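Local coordinates for Glyco_hydro_cc domain-containing protein (Pseudomonas viridiflava, PDB 6UAV) that probably hydrolyses internal beta-1,3-glucosidic linkages of beta-1,3-glucans, as a family GH128 (subgroup II) endo-beta-1,3-glucanase, at residues Q203-A208 with E248-Y253. Sequence-based numbering, arbitrary orientation.
Sequences QKQQMA and ELGQYY
K204 sets CE over one face of the Y252 ring, where two outer helices of the (beta/alpha)8 TIM barrel, 200-216 and 248-255, run side by side; the axes of 203-208 and 248-253 approach to 10.6 Å at 20°, nearly parallel. These helices precede and follow strand 220-225, the last of the barrel. The contact is CH-pi in kind: K204 CE stands 3.8 Å from the Y252 ring centroid, displaced toward the rim. A bend at chi3 (71°) of the lysine turns CE over the ring, and NZ, continuing anti, stands 4.8 Å from the centroid of Y252 in a cation-pi position, still over the face. There it meets E248 OE2 in a 2.9 Å salt bridge through the anti lone pair of the carboxylate; E201 is a weak, long second partner. On the barrel side the packing is apolar. M207 CE rests 3.6 Å from L249 CG, while its sulfur makes oblique Met-aromatic contacts with Y252 and Y253. W225 of the last strand touches M207, L249 and Y253, and Y253 OH is hydrogen-bonded to G7 O of strand 6-9, which neighbours 220-225 where the barrel closes. At the far end of the Y252 ring, A208 CB lies 3.4 Å from Y252 OH.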
ATOM      1  N   GLN A 203      -9.356  11.485  14.316  1.00 16.26           N
ATOM      2  CA  GLN A 203      -8.839  10.413  13.418  1.00 15.39           C
ATOM      3  C   GLN A 203     -10.031   9.587  12.936  1.00 15.40           C
ATOM      4  O   GLN A 203     -10.042   9.177  11.764  1.00 14.42           O
ATOM      5  CB  GLN A 203      -7.799   9.513  14.097  1.00 15.13           C
ATOM      6  CG  GLN A 203      -7.026   8.631  13.146  1.00 14.53           C
ATOM      7  CD  GLN A 203      -6.212   9.426  12.156  1.00 13.75           C
ATOM      8  OE1 GLN A 203      -6.606   9.543  11.018  1.00 13.98           O
ATOM      9  NE2 GLN A 203      -5.056   9.914  12.581  1.00 13.71           N
ATOM     10  N   LYS A 204     -11.026   9.332  13.815  1.00 16.05           N
ATOM     11  CA  LYS A 204     -12.229   8.535  13.393  1.00 16.49           C
ATOM     12  C   LYS A 204     -12.969   9.295  12.292  1.00 16.62           C
ATOM     13  O   LYS A 204     -13.409   8.697  11.256  1.00 16.12           O
ATOM     14  CB  LYS A 204     -13.164   8.233  14.576  1.00 17.77           C
ATOM     15  CG  LYS A 204     -12.694   7.155  15.547  1.00 18.18           C
ATOM     16  CD  LYS A 204     -13.574   6.997  16.780  1.00 20.09           C
ATOM     17  CE  LYS A 204     -14.903   6.378  16.411  1.00 20.91           C
ATOM     18  NZ  LYS A 204     -15.761   6.288  17.606  1.00 23.00           N
ATOM     19  N   GLN A 205     -13.134  10.605  12.486  1.00 16.84           N
ATOM     20  CA  GLN A 205     -13.825  11.469  11.493  1.00 16.88           C
ATOM     21  C   GLN A 205     -13.092  11.345  10.154  1.00 16.26           C
ATOM     22  O   GLN A 205     -13.734  11.181   9.094  1.00 16.49           O
ATOM     23  CB  GLN A 205     -13.937  12.879  12.048  1.00 17.62           C
ATOM     24  CG  GLN A 205     -14.854  13.780  11.227  1.00 18.54           C
ATOM     25  CD  GLN A 205     -14.251  14.286   9.941  1.00 18.06           C
ATOM     26  OE1 GLN A 205     -13.033  14.444   9.810  1.00 18.19           O
ATOM     27  NE2 GLN A 205     -15.105  14.537   8.959  1.00 18.96           N
ATOM     28  N   GLN A 206     -11.778  11.463  10.177  1.00 15.38           N
ATOM     29  CA  GLN A 206     -11.001  11.490   8.925  1.00 15.16           C
ATOM     30  C   GLN A 206     -10.942  10.070   8.328  1.00 14.62           C
ATOM     31  O   GLN A 206     -11.076   9.950   7.088  1.00 15.19           O
ATOM     32  CB  GLN A 206      -9.616  12.061   9.173  1.00 15.21           C
ATOM     33  CG  GLN A 206      -9.616  13.574   9.093  1.00 15.79           C
ATOM     34  CD  GLN A 206     -10.005  14.040   7.701  1.00 15.72           C
ATOM     35  OE1 GLN A 206      -9.231  13.834   6.751  1.00 15.56           O
ATOM     36  NE2 GLN A 206     -11.206  14.636   7.576  1.00 16.82           N
ATOM     37  N   MET A 207     -10.872   9.027   9.154  1.00 14.71           N
ATOM     38  CA  MET A 207     -10.960   7.631   8.649  1.00 14.35           C
ATOM     39  C   MET A 207     -12.286   7.445   7.933  1.00 14.96           C
ATOM     40  O   MET A 207     -12.298   6.899   6.813  1.00 14.95           O
ATOM     41  CB  MET A 207     -10.831   6.605   9.790  1.00 14.36           C
ATOM     42  CG  MET A 207     -11.147   5.203   9.331  1.00 14.17           C
ATOM     43  SD  MET A 207     -11.052   4.053  10.699  1.00 14.78           S
ATOM     44  CE  MET A 207      -9.271   3.831  10.737  1.00 13.58           C
ATOM     45  N   ALA A 208     -13.384   7.881   8.510  1.00 15.35           N
ATOM     46  CA  ALA A 208     -14.691   7.670   7.840  1.00 16.34           C
ATOM     47  C   ALA A 208     -14.698   8.409   6.484  1.00 17.50           C
ATOM     48  O   ALA A 208     -15.165   7.860   5.480  1.00 16.56           O
ATOM     49  CB  ALA A 208     -15.820   8.101   8.764  1.00 17.36           C
ATOM     50  N   GLU A 248     -10.567   1.127  19.766  1.00 18.75           N
ATOM     51  CA  GLU A 248     -11.802   1.758  19.269  1.00 18.84           C
ATOM     52  C   GLU A 248     -11.657   2.058  17.767  1.00 17.43           C
ATOM     53  O   GLU A 248     -12.585   1.770  17.009  1.00 17.71           O
ATOM     54  CB  GLU A 248     -12.106   2.990  20.098  1.00 20.68           C
ATOM     55  CG  GLU A 248     -13.331   3.687  19.623  1.00 22.68           C
ATOM     56  CD  GLU A 248     -13.735   4.805  20.565  1.00 24.19           C
ATOM     57  OE1 GLU A 248     -13.309   4.761  21.721  1.00 25.50           O
ATOM     58  OE2 GLU A 248     -14.334   5.763  20.068  1.00 27.30           O
ATOM     59  N   LEU A 249     -10.541   2.629  17.357  1.00 16.16           N
ATOM     60  CA  LEU A 249     -10.327   2.971  15.931  1.00 15.65           C
ATOM     61  C   LEU A 249     -10.444   1.695  15.094  1.00 14.96           C
ATOM     62  O   LEU A 249     -11.038   1.749  14.005  1.00 14.98           O
ATOM     63  CB  LEU A 249      -8.971   3.645  15.700  1.00 15.61           C
ATOM     64  CG  LEU A 249      -8.805   4.151  14.269  1.00 16.25           C
ATOM     65  CD1 LEU A 249      -9.604   5.424  14.056  1.00 16.50           C
ATOM     66  CD2 LEU A 249      -7.334   4.350  13.946  1.00 15.81           C
ATOM     67  N   GLY A 250      -9.829   0.603  15.567  1.00 15.82           N
ATOM     68  CA  GLY A 250      -9.822  -0.654  14.803  1.00 15.43           C
ATOM     69  C   GLY A 250     -11.227  -1.188  14.632  1.00 16.66           C
ATOM     70  O   GLY A 250     -11.597  -1.568  13.542  1.00 15.35           O
ATOM     71  N   GLN A 251     -12.001  -1.237  15.725  1.00 18.00           N
ATOM     72  CA  GLN A 251     -13.398  -1.701  15.639  1.00 20.87           C
ATOM     73  C   GLN A 251     -14.086  -0.799  14.596  1.00 19.42           C
ATOM     74  O   GLN A 251     -14.898  -1.292  13.770  1.00 19.83           O
ATOM     75  CB  GLN A 251     -14.038  -1.669  17.038  1.00 24.45           C
ATOM     76  CG  GLN A 251     -15.363  -2.389  17.112  1.00 29.74           C
ATOM     77  CD  GLN A 251     -15.199  -3.848  17.483  1.00 33.67           C
ATOM     78  OE1 GLN A 251     -15.445  -4.753  16.676  1.00 37.54           O
ATOM     79  NE2 GLN A 251     -14.779  -4.099  18.724  1.00 38.04           N
ATOM     80  N   TYR A 252     -13.858   0.504  14.669  1.00 18.14           N
ATOM     81  CA  TYR A 252     -14.574   1.479  13.815  1.00 17.58           C
ATOM     82  C   TYR A 252     -14.237   1.195  12.345  1.00 16.60           C
ATOM     83  O   TYR A 252     -15.153   0.997  11.503  1.00 16.98           O
ATOM     84  CB  TYR A 252     -14.240   2.902  14.249  1.00 18.00           C
ATOM     85  CG  TYR A 252     -15.006   3.972  13.521  1.00 19.13           C
ATOM     86  CD1 TYR A 252     -16.372   4.096  13.703  1.00 20.32           C
ATOM     87  CD2 TYR A 252     -14.378   4.931  12.761  1.00 19.37           C
ATOM     88  CE1 TYR A 252     -17.102   5.117  13.110  1.00 21.84           C
ATOM     89  CE2 TYR A 252     -15.087   5.964  12.172  1.00 20.18           C
ATOM     90  CZ  TYR A 252     -16.461   6.053  12.315  1.00 21.43           C
ATOM     91  OH  TYR A 252     -17.217   7.034  11.711  1.00 22.13           O
ATOM     92  N   TYR A 253     -12.955   1.078  12.050  1.00 15.54           N
ATOM     93  CA  TYR A 253     -12.464   0.737  10.683  1.00 14.87           C
ATOM     94  C   TYR A 253     -13.189  -0.470  10.098  1.00 15.35           C
ATOM     95  O   TYR A 253     -13.660  -0.436   8.912  1.00 15.65           O
ATOM     96  CB  TYR A 253     -10.967   0.492  10.702  1.00 14.45           C
ATOM     97  CG  TYR A 253     -10.299   0.297   9.362  1.00 13.68           C
ATOM     98  CD1 TYR A 253     -10.388   1.225   8.341  1.00 13.42           C
ATOM     99  CD2 TYR A 253      -9.481  -0.802   9.122  1.00 13.18           C
ATOM    100  CE1 TYR A 253      -9.742   1.072   7.120  1.00 12.83           C
ATOM    101  CE2 TYR A 253      -8.797  -0.957   7.925  1.00 12.55           C
ATOM    102  CZ  TYR A 253      -8.898  -0.007   6.915  1.00 12.21           C
ATOM    103  OH  TYR A 253      -8.286  -0.103   5.709  1.00 12.16           O
TER